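Local coordinates for protein alginate lyase (PDB 6KCW) that cleaves the polysaccharide alginate, probably by beta-elimination, as a calcium-binding bacterial member of polysaccharide lyase family 36, at residues F94-G99 / R204-M209; D68-E73 / I169-G174; D42-V47 / Y229-N234. All blocks are in the same frame, centred on the assembly; numbering follows the deposited sequence.

The three interactions are antiparallel strand pairings in a fold of two facing beta-sheets, consistent with the concanavalin-like clan. Interaction 1 belongs to one sheet. The pairings of interactions 2 and 3 lie in the second, joined through strands 71-80 and 228-241, but residues 68-69 of interaction 2 end a strand of the first. Interactions 1 and 2, both buried, therefore touch, where Ile206 meets Gly69 and Arg204 meets Ser171 and Asn172. Interaction 3 is only partly buried and lies on the opposite side of the chain's centre. Chemistry follows place: interaction 1 combines a bulge with apolar packing, interaction 2 sets a long ion pair beside backbone bonds, and interaction 3 adds calcium coordination and arginine-tyrosine packing.

Interaction 1: residues F94-G99 / R204-M209; sequences FGFSIG and RLIKNM
Ser97 faces both Lys207 and Asn208 across the sheet, which identifies a classic beta bulge in the antiparallel pair formed by strands 94-99 and 206-209, whose directions differ by 148°. Three backbone hydrogen bonds fix the register. Ser97 N donates to Asn208 O, Lys207 N reaches Ser97 O at 3.0 Å in a nearly straight bond (173° at the hydrogen), and past the bulge Gly99 N donates to Leu205 O.

One side-chain hydrogen bond bridges the same residues: Ser97 OG donates to Asn208 OD1 at 2.6 Å, approaching from above the amide plane. The asparagine CG sits between its own backbone N and carbonyl carbon (chi1 63°), which turns the amide oxygen toward the serine hydroxyl.

Apolar packing occupies the other face, where Phe96, Ile98, Ile206 and Met209 lie against side chains of the opposing sheet such as Leu74 and Ile169. Ile206 uses both branches, its CG1 meeting Ile98 CG1 at 3.6 Å and its CG2 meeting Phe96 CD1 at 3.8 Å.

A Met-aromatic contact closes the far end: Met209 SD lies 4.9 Å from the centroid of the Phe94 ring, approached obliquely, with CD2 of that ring 3.7 Å from SD.

Interaction 2: residues D68-E73 / I169-G174; sequences DGTEYE and IKSNTG
Glu71 and Lys170 run side by side off the same face of the sheet because of their torsions: the lysine CG stands opposite its backbone N (chi1 179°), while the glutamate chain folds at its second torsion (chi2 103°) and swings its carboxylate toward the lysine. Glu71 OE1 consequently rests along the lysine methylenes, 3.2 Å from Lys170 CE. The charged ends are less close, Lys170 NZ standing 3.8 Å from Glu71 OE1, which makes this a long salt bridge.

The other carboxylate oxygen has two named partners. Thr70 OG1 donates to Glu71 OE2 at 2.6 Å from above the carboxylate plane, and Arg241 NE forms a salt bridge with the same oxygen, so the carboxylate is likely to stay ionised.

These residues lie where strands 71-73 and 169-170 pair antiparallel, within a sheet in which strand 71-80 is flanked on its other edge by strand 228-241. Glu71 and Lys170 are a non-hydrogen-bonded pair, whereas Tyr72 and Ile169 are a hydrogen-bonded one, exchanging N-H...O bonds both ways. On the strand's other edge, Thr70 and Glu71 both face Arg241, a classic beta bulge.

On the face with Tyr72, the Ile169 CG2 branch meets Tyr72 CB at 3.7 Å; the tyrosine ring leads away toward Phe96, and its hydroxyl bonds to Ser67 O. Beyond the last bridge, Ser171 N donates to Thr70 O at 2.8 Å. Ser171 OG passes 3.3 Å from Thr70 CA but is hydrogen-bonded to Arg204 O, which ties the end of strand 162-170 to the loop leading into strand 206-215 of the opposing sheet.

Interaction 3: residues D42-V47 / Y229-N234; sequences DGTLRV and YIYYDN. With CA (calcium ion), chain C.
Gly43 and Asp233 share a calcium ion at one end of an antiparallel pairing in which strands 44-47 and 229-234 run at 153° to each other. Gly43 offers its backbone carbonyl, with O 2.3 Å from the calcium. Asp233 binds through both carboxylate oxygens, OD1 at 2.5 Å from the calcium and OD2 at 2.7 Å, so the ion ties the loop at Gly43 to Asp233 within strand 228-241. Two waters, Asn9 O and Asn11 OD1 bring the ligand atoms to seven.

Next along the chain, Thr44 points toward the partner strand. Its methyl CG2 lies 3.3 Å from Asp233 OD2, flanking the metal-bound carboxylate. Its OG1 meets the edge of the Tyr231 ring, though its hydrogen-bonding partner is Ser41 O.

Leu45 forms a hydrogen-bonded pair with Tyr232, each backbone N donating to the other's O.

Arg46 then packs with two tyrosines that point the same way as its own chain. With CG opposite the backbone N (chi1 -173°), its aliphatic part passes alongside Tyr231, where Arg46 CG is 3.4 Å from Tyr231 CE2. CD approaches CD1 of Tyr229 at 3.3 Å, and the bend at chi3 then turns NE and the guanidinium along that ring. The guanidinium receives Tyr229 CE1 over one face, yet the two planes are 49° apart, so this is not a parallel stack. An alanine here would remove the chain beyond CB and would probably open a gap between the two tyrosine rings and leave Tyr229 freer to turn.

Val47 repeats the two-way backbone bonding, now with Ile230, and extends CG2 to the edge of the Tyr232 ring, in its plane and 3.8 Å from CE2.

Interaction 1: residues F94-G99 / R204-M209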
# COMPACT_ATOMS: atom_id res chain seq x y z
N PHE A 94 1.25 -0.16 -3.33
CA PHE A 94 -0.05 0.37 -3.70
C PHE A 94 -1.16 -0.52 -3.17
O PHE A 94 -1.14 -1.74 -3.37
CB PHE A 94 -0.15 0.50 -5.22
CG PHE A 94 0.78 1.53 -5.80
CD1 PHE A 94 2.11 1.23 -6.04
CD2 PHE A 94 0.34 2.82 -6.07
CE1 PHE A 94 2.97 2.18 -6.56
CE2 PHE A 94 1.19 3.78 -6.58
CZ PHE A 94 2.51 3.47 -6.83
N GLY A 95 -2.12 0.09 -2.47
CA GLY A 95 -3.27 -0.61 -1.95
C GLY A 95 -4.57 0.15 -2.19
O GLY A 95 -4.63 1.04 -3.03
N PHE A 96 -5.60 -0.20 -1.43
CA PHE A 96 -6.93 0.36 -1.63
C PHE A 96 -7.53 0.73 -0.29
O PHE A 96 -7.14 0.21 0.76
CB PHE A 96 -7.86 -0.63 -2.35
CG PHE A 96 -7.44 -0.94 -3.76
CD1 PHE A 96 -7.69 -0.03 -4.79
CD2 PHE A 96 -6.79 -2.13 -4.07
CE1 PHE A 96 -7.30 -0.31 -6.09
CE2 PHE A 96 -6.41 -2.42 -5.38
CZ PHE A 96 -6.67 -1.51 -6.39
N SER A 97 -8.52 1.64 -0.34
CA SER A 97 -9.26 2.07 0.83
C SER A 97 -10.75 2.07 0.52
O SER A 97 -11.19 2.71 -0.43
CB SER A 97 -8.85 3.46 1.25
OG SER A 97 -9.45 4.35 0.34
N ILE A 98 -11.52 1.41 1.37
CA ILE A 98 -12.97 1.37 1.27
C ILE A 98 -13.57 2.32 2.29
O ILE A 98 -13.07 2.44 3.42
CB ILE A 98 -13.48 -0.07 1.47
CG1 ILE A 98 -13.14 -0.92 0.24
CG2 ILE A 98 -14.98 -0.10 1.73
CD1 ILE A 98 -13.59 -2.37 0.35
N GLY A 99 -14.63 3.03 1.89
CA GLY A 99 -15.35 3.92 2.80
C GLY A 99 -14.47 5.01 3.40
O GLY A 99 -13.76 5.73 2.69
N ARG A 204 -19.42 1.22 1.49
CA ARG A 204 -18.91 -0.09 1.08
C ARG A 204 -17.98 -0.04 -0.12
O ARG A 204 -17.30 -1.03 -0.38
CB ARG A 204 -20.06 -1.03 0.76
CG ARG A 204 -21.00 -0.48 -0.29
CD ARG A 204 -22.20 -1.40 -0.44
NE ARG A 204 -21.75 -2.65 -1.02
CZ ARG A 204 -21.83 -2.95 -2.31
NH1 ARG A 204 -22.38 -2.10 -3.16
NH2 ARG A 204 -21.37 -4.11 -2.74
N LEU A 205 -17.92 1.08 -0.84
CA LEU A 205 -17.22 1.14 -2.11
C LEU A 205 -15.72 1.35 -1.94
O LEU A 205 -15.26 2.05 -1.03
CB LEU A 205 -17.78 2.27 -2.97
CG LEU A 205 -19.27 2.06 -3.27
CD1 LEU A 205 -19.80 3.10 -4.24
CD2 LEU A 205 -19.46 0.68 -3.81
N ILE A 206 -14.95 0.72 -2.82
CA ILE A 206 -13.55 1.10 -2.99
C ILE A 206 -13.53 2.52 -3.53
O ILE A 206 -14.10 2.81 -4.59
CB ILE A 206 -12.81 0.14 -3.92
CG1 ILE A 206 -12.82 -1.27 -3.35
CG2 ILE A 206 -11.40 0.61 -4.12
CD1 ILE A 206 -13.34 -2.26 -4.31
N LYS A 207 -12.87 3.42 -2.81
CA LYS A 207 -12.92 4.83 -3.13
C LYS A 207 -11.59 5.40 -3.62
O LYS A 207 -11.60 6.28 -4.47
CB LYS A 207 -13.38 5.63 -1.90
CG LYS A 207 -14.89 5.60 -1.71
CD LYS A 207 -15.31 6.38 -0.49
CE LYS A 207 -16.75 6.85 -0.63
NZ LYS A 207 -17.70 5.73 -0.94
N ASN A 208 -10.46 4.92 -3.11
CA ASN A 208 -9.22 5.43 -3.65
C ASN A 208 -8.10 4.42 -3.47
O ASN A 208 -8.20 3.47 -2.69
CB ASN A 208 -8.88 6.82 -3.05
CG ASN A 208 -8.65 6.82 -1.56
OD1 ASN A 208 -7.92 5.98 -1.02
ND2 ASN A 208 -9.23 7.80 -0.88
N MET A 209 -7.05 4.62 -4.27
CA MET A 209 -5.84 3.81 -4.21
C MET A 209 -4.82 4.47 -3.29
O MET A 209 -4.55 5.67 -3.40
CB MET A 209 -5.28 3.62 -5.62
CG MET A 209 -3.95 2.89 -5.66
SD MET A 209 -3.18 2.82 -7.28
CE MET A 209 -2.81 4.54 -7.59

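Interaction 2: residues D68-E73 / I169-G174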
# COMPACT_ATOMS: atom_id res chain seq x y z
N ASP A 68 -15.19 5.17 -7.95
CA ASP A 68 -15.72 4.23 -6.97
C ASP A 68 -16.20 2.96 -7.65
O ASP A 68 -16.81 2.99 -8.72
CB ASP A 68 -16.89 4.86 -6.21
CG ASP A 68 -16.45 5.98 -5.29
OD1 ASP A 68 -15.35 6.53 -5.53
OD2 ASP A 68 -17.19 6.30 -4.32
N GLY A 69 -15.91 1.83 -7.01
CA GLY A 69 -16.36 0.54 -7.51
C GLY A 69 -16.35 -0.49 -6.40
O GLY A 69 -15.89 -0.23 -5.28
N THR A 70 -16.87 -1.67 -6.73
CA THR A 70 -16.93 -2.82 -5.83
C THR A 70 -15.83 -3.84 -6.05
O THR A 70 -15.60 -4.66 -5.16
CB THR A 70 -18.28 -3.53 -5.98
OG1 THR A 70 -18.47 -3.94 -7.34
CG2 THR A 70 -19.41 -2.61 -5.58
N GLU A 71 -15.15 -3.80 -7.21
CA GLU A 71 -14.09 -4.75 -7.54
C GLU A 71 -12.92 -4.03 -8.18
O GLU A 71 -13.07 -3.37 -9.22
CB GLU A 71 -14.57 -5.83 -8.50
CG GLU A 71 -15.14 -7.02 -7.80
CD GLU A 71 -16.63 -7.01 -7.86
OE1 GLU A 71 -17.24 -8.01 -7.44
OE2 GLU A 71 -17.20 -6.00 -8.35
N TYR A 72 -11.74 -4.21 -7.60
CA TYR A 72 -10.55 -3.49 -8.01
C TYR A 72 -9.36 -4.43 -7.94
O TYR A 72 -9.36 -5.42 -7.21
CB TYR A 72 -10.30 -2.24 -7.15
CG TYR A 72 -10.59 -0.94 -7.88
CD1 TYR A 72 -9.66 -0.40 -8.77
CD2 TYR A 72 -11.81 -0.28 -7.71
CE1 TYR A 72 -9.92 0.78 -9.46
CE2 TYR A 72 -12.09 0.90 -8.39
CZ TYR A 72 -11.13 1.43 -9.26
OH TYR A 72 -11.39 2.60 -9.95
N GLU A 73 -8.33 -4.10 -8.73
CA GLU A 73 -7.08 -4.82 -8.65
C GLU A 73 -5.97 -3.86 -9.01
O GLU A 73 -6.21 -2.82 -9.62
CB GLU A 73 -7.05 -6.03 -9.60
CG GLU A 73 -7.08 -5.59 -11.03
CD GLU A 73 -6.90 -6.73 -11.96
OE1 GLU A 73 -6.73 -7.87 -11.47
OE2 GLU A 73 -6.94 -6.48 -13.18
N ILE A 169 -9.28 -6.65 -4.45
CA ILE A 169 -10.18 -6.27 -3.37
C ILE A 169 -11.61 -6.27 -3.90
O ILE A 169 -11.87 -5.91 -5.05
CB ILE A 169 -9.81 -4.89 -2.79
CG1 ILE A 169 -10.64 -4.58 -1.54
CG2 ILE A 169 -10.02 -3.79 -3.81
CD1 ILE A 169 -10.28 -3.29 -0.94
N LYS A 170 -12.54 -6.72 -3.06
CA LYS A 170 -13.95 -6.76 -3.41
C LYS A 170 -14.75 -6.29 -2.20
O LYS A 170 -14.55 -6.78 -1.09
CB LYS A 170 -14.37 -8.17 -3.81
CG LYS A 170 -15.82 -8.36 -4.17
CD LYS A 170 -16.12 -9.86 -4.14
CE LYS A 170 -17.13 -10.26 -5.20
NZ LYS A 170 -18.52 -10.25 -4.68
N SER A 171 -15.64 -5.32 -2.42
CA SER A 171 -16.55 -4.87 -1.38
C SER A 171 -17.42 -6.01 -0.86
O SER A 171 -17.76 -6.95 -1.59
CB SER A 171 -17.45 -3.76 -1.91
OG SER A 171 -16.69 -2.79 -2.58
N ASN A 172 -17.79 -5.92 0.42
CA ASN A 172 -18.83 -6.77 0.96
C ASN A 172 -20.16 -6.05 0.80
O ASN A 172 -20.21 -4.92 0.29
CB ASN A 172 -18.52 -7.17 2.40
CG ASN A 172 -18.80 -6.04 3.41
OD1 ASN A 172 -17.99 -5.12 3.59
ND2 ASN A 172 -19.94 -6.13 4.09
N THR A 173 -21.25 -6.71 1.17
CA THR A 173 -22.58 -6.10 1.17
C THR A 173 -23.18 -6.23 2.57
O THR A 173 -23.05 -7.28 3.20
CB THR A 173 -23.52 -6.77 0.18
OG1 THR A 173 -23.80 -8.11 0.63
CG2 THR A 173 -22.92 -6.85 -1.19
N GLY A 174 -23.84 -5.17 3.03
CA GLY A 174 -24.52 -5.22 4.32
C GLY A 174 -23.62 -5.72 5.44
O GLY A 174 -22.47 -5.28 5.58

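Interaction 3: residues D42-V47 / Y229-N234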
# COMPACT_ATOMS: atom_id res chain seq x y z
N ASP A 42 16.43 5.52 -13.24
CA ASP A 42 16.57 4.50 -14.29
C ASP A 42 15.22 3.88 -14.66
O ASP A 42 15.06 2.66 -14.69
CB ASP A 42 17.56 3.42 -13.87
CG ASP A 42 18.85 3.46 -14.67
OD1 ASP A 42 19.13 4.51 -15.31
OD2 ASP A 42 19.59 2.45 -14.67
N GLY A 43 14.25 4.73 -14.96
CA GLY A 43 12.96 4.24 -15.41
C GLY A 43 12.05 3.70 -14.34
O GLY A 43 10.97 3.20 -14.67
N THR A 44 12.43 3.77 -13.06
CA THR A 44 11.56 3.40 -11.95
C THR A 44 11.35 4.60 -11.05
O THR A 44 12.06 5.60 -11.12
CB THR A 44 12.13 2.24 -11.13
OG1 THR A 44 13.12 2.73 -10.22
CG2 THR A 44 12.76 1.19 -12.04
N LEU A 45 10.36 4.48 -10.16
CA LEU A 45 10.06 5.53 -9.19
C LEU A 45 10.73 5.19 -7.86
O LEU A 45 10.38 4.20 -7.21
CB LEU A 45 8.55 5.68 -9.02
CG LEU A 45 8.01 6.58 -7.91
CD1 LEU A 45 8.70 7.95 -7.87
CD2 LEU A 45 6.51 6.74 -8.11
N ARG A 46 11.68 6.02 -7.46
CA ARG A 46 12.33 5.89 -6.16
C ARG A 46 11.67 6.83 -5.17
O ARG A 46 11.58 8.04 -5.42
CB ARG A 46 13.82 6.19 -6.25
CG ARG A 46 14.57 5.92 -4.97
CD ARG A 46 15.97 6.49 -5.07
NE ARG A 46 15.95 7.95 -5.06
CZ ARG A 46 16.97 8.72 -5.43
NH1 ARG A 46 18.10 8.18 -5.88
NH2 ARG A 46 16.85 10.05 -5.38
N VAL A 47 11.22 6.27 -4.05
CA VAL A 47 10.70 7.04 -2.93
C VAL A 47 11.74 7.03 -1.81
O VAL A 47 12.36 6.00 -1.53
CB VAL A 47 9.35 6.48 -2.45
CG1 VAL A 47 8.88 7.20 -1.19
CG2 VAL A 47 8.30 6.63 -3.56
N TYR A 229 15.87 3.86 0.54
CA TYR A 229 15.18 4.03 -0.73
C TYR A 229 14.38 2.78 -1.10
O TYR A 229 14.78 1.66 -0.77
CB TYR A 229 16.19 4.39 -1.84
CG TYR A 229 17.04 5.61 -1.49
CD1 TYR A 229 16.61 6.90 -1.81
CD2 TYR A 229 18.25 5.47 -0.83
CE1 TYR A 229 17.39 8.01 -1.49
CE2 TYR A 229 19.03 6.57 -0.49
CZ TYR A 229 18.59 7.84 -0.82
OH TYR A 229 19.37 8.93 -0.49
N ILE A 230 13.24 3.00 -1.75
CA ILE A 230 12.40 1.94 -2.28
C ILE A 230 12.04 2.30 -3.71
O ILE A 230 11.78 3.47 -4.02
CB ILE A 230 11.12 1.74 -1.42
CG1 ILE A 230 11.49 1.33 0.01
CG2 ILE A 230 10.18 0.72 -2.05
CD1 ILE A 230 10.40 1.57 1.01
N TYR A 231 12.05 1.32 -4.60
CA TYR A 231 11.81 1.56 -6.02
C TYR A 231 10.56 0.80 -6.47
O TYR A 231 10.45 -0.41 -6.26
CB TYR A 231 13.01 1.13 -6.85
CG TYR A 231 14.33 1.74 -6.44
CD1 TYR A 231 15.09 1.19 -5.41
CD2 TYR A 231 14.84 2.85 -7.10
CE1 TYR A 231 16.31 1.73 -5.05
CE2 TYR A 231 16.06 3.39 -6.74
CZ TYR A 231 16.78 2.83 -5.72
OH TYR A 231 17.99 3.37 -5.37
N TYR A 232 9.64 1.52 -7.11
CA TYR A 232 8.45 0.94 -7.71
C TYR A 232 8.51 1.04 -9.23
O TYR A 232 9.20 1.90 -9.80
CB TYR A 232 7.19 1.64 -7.19
CG TYR A 232 7.09 1.70 -5.68
CD1 TYR A 232 6.69 0.59 -4.94
CD2 TYR A 232 7.40 2.86 -4.98
CE1 TYR A 232 6.60 0.64 -3.56
CE2 TYR A 232 7.33 2.91 -3.60
CZ TYR A 232 6.92 1.79 -2.90
OH TYR A 232 6.84 1.83 -1.53
N ASP A 233 7.77 0.16 -9.90
CA ASP A 233 7.73 0.15 -11.36
C ASP A 233 6.46 -0.56 -11.83
O ASP A 233 5.88 -1.39 -11.11
CB ASP A 233 8.96 -0.55 -11.94
CG ASP A 233 9.29 -0.08 -13.34
OD1 ASP A 233 8.41 0.54 -13.98
OD2 ASP A 233 10.44 -0.32 -13.79
N ASN A 234 6.04 -0.22 -13.05
CA ASN A 234 5.08 -1.01 -13.81
C ASN A 234 3.72 -1.11 -13.11
O ASN A 234 3.14 -2.20 -12.99
CB ASN A 234 5.64 -2.41 -14.09
CG ASN A 234 6.90 -2.36 -14.94
OD1 ASN A 234 6.93 -1.69 -15.96
ND2 ASN A 234 7.94 -3.06 -14.51
CA CA C . 9.92 1.43 -15.73
O HOH W 1 11.70 0.79 -16.72
O HOH W 2 8.75 -0.58 -17.04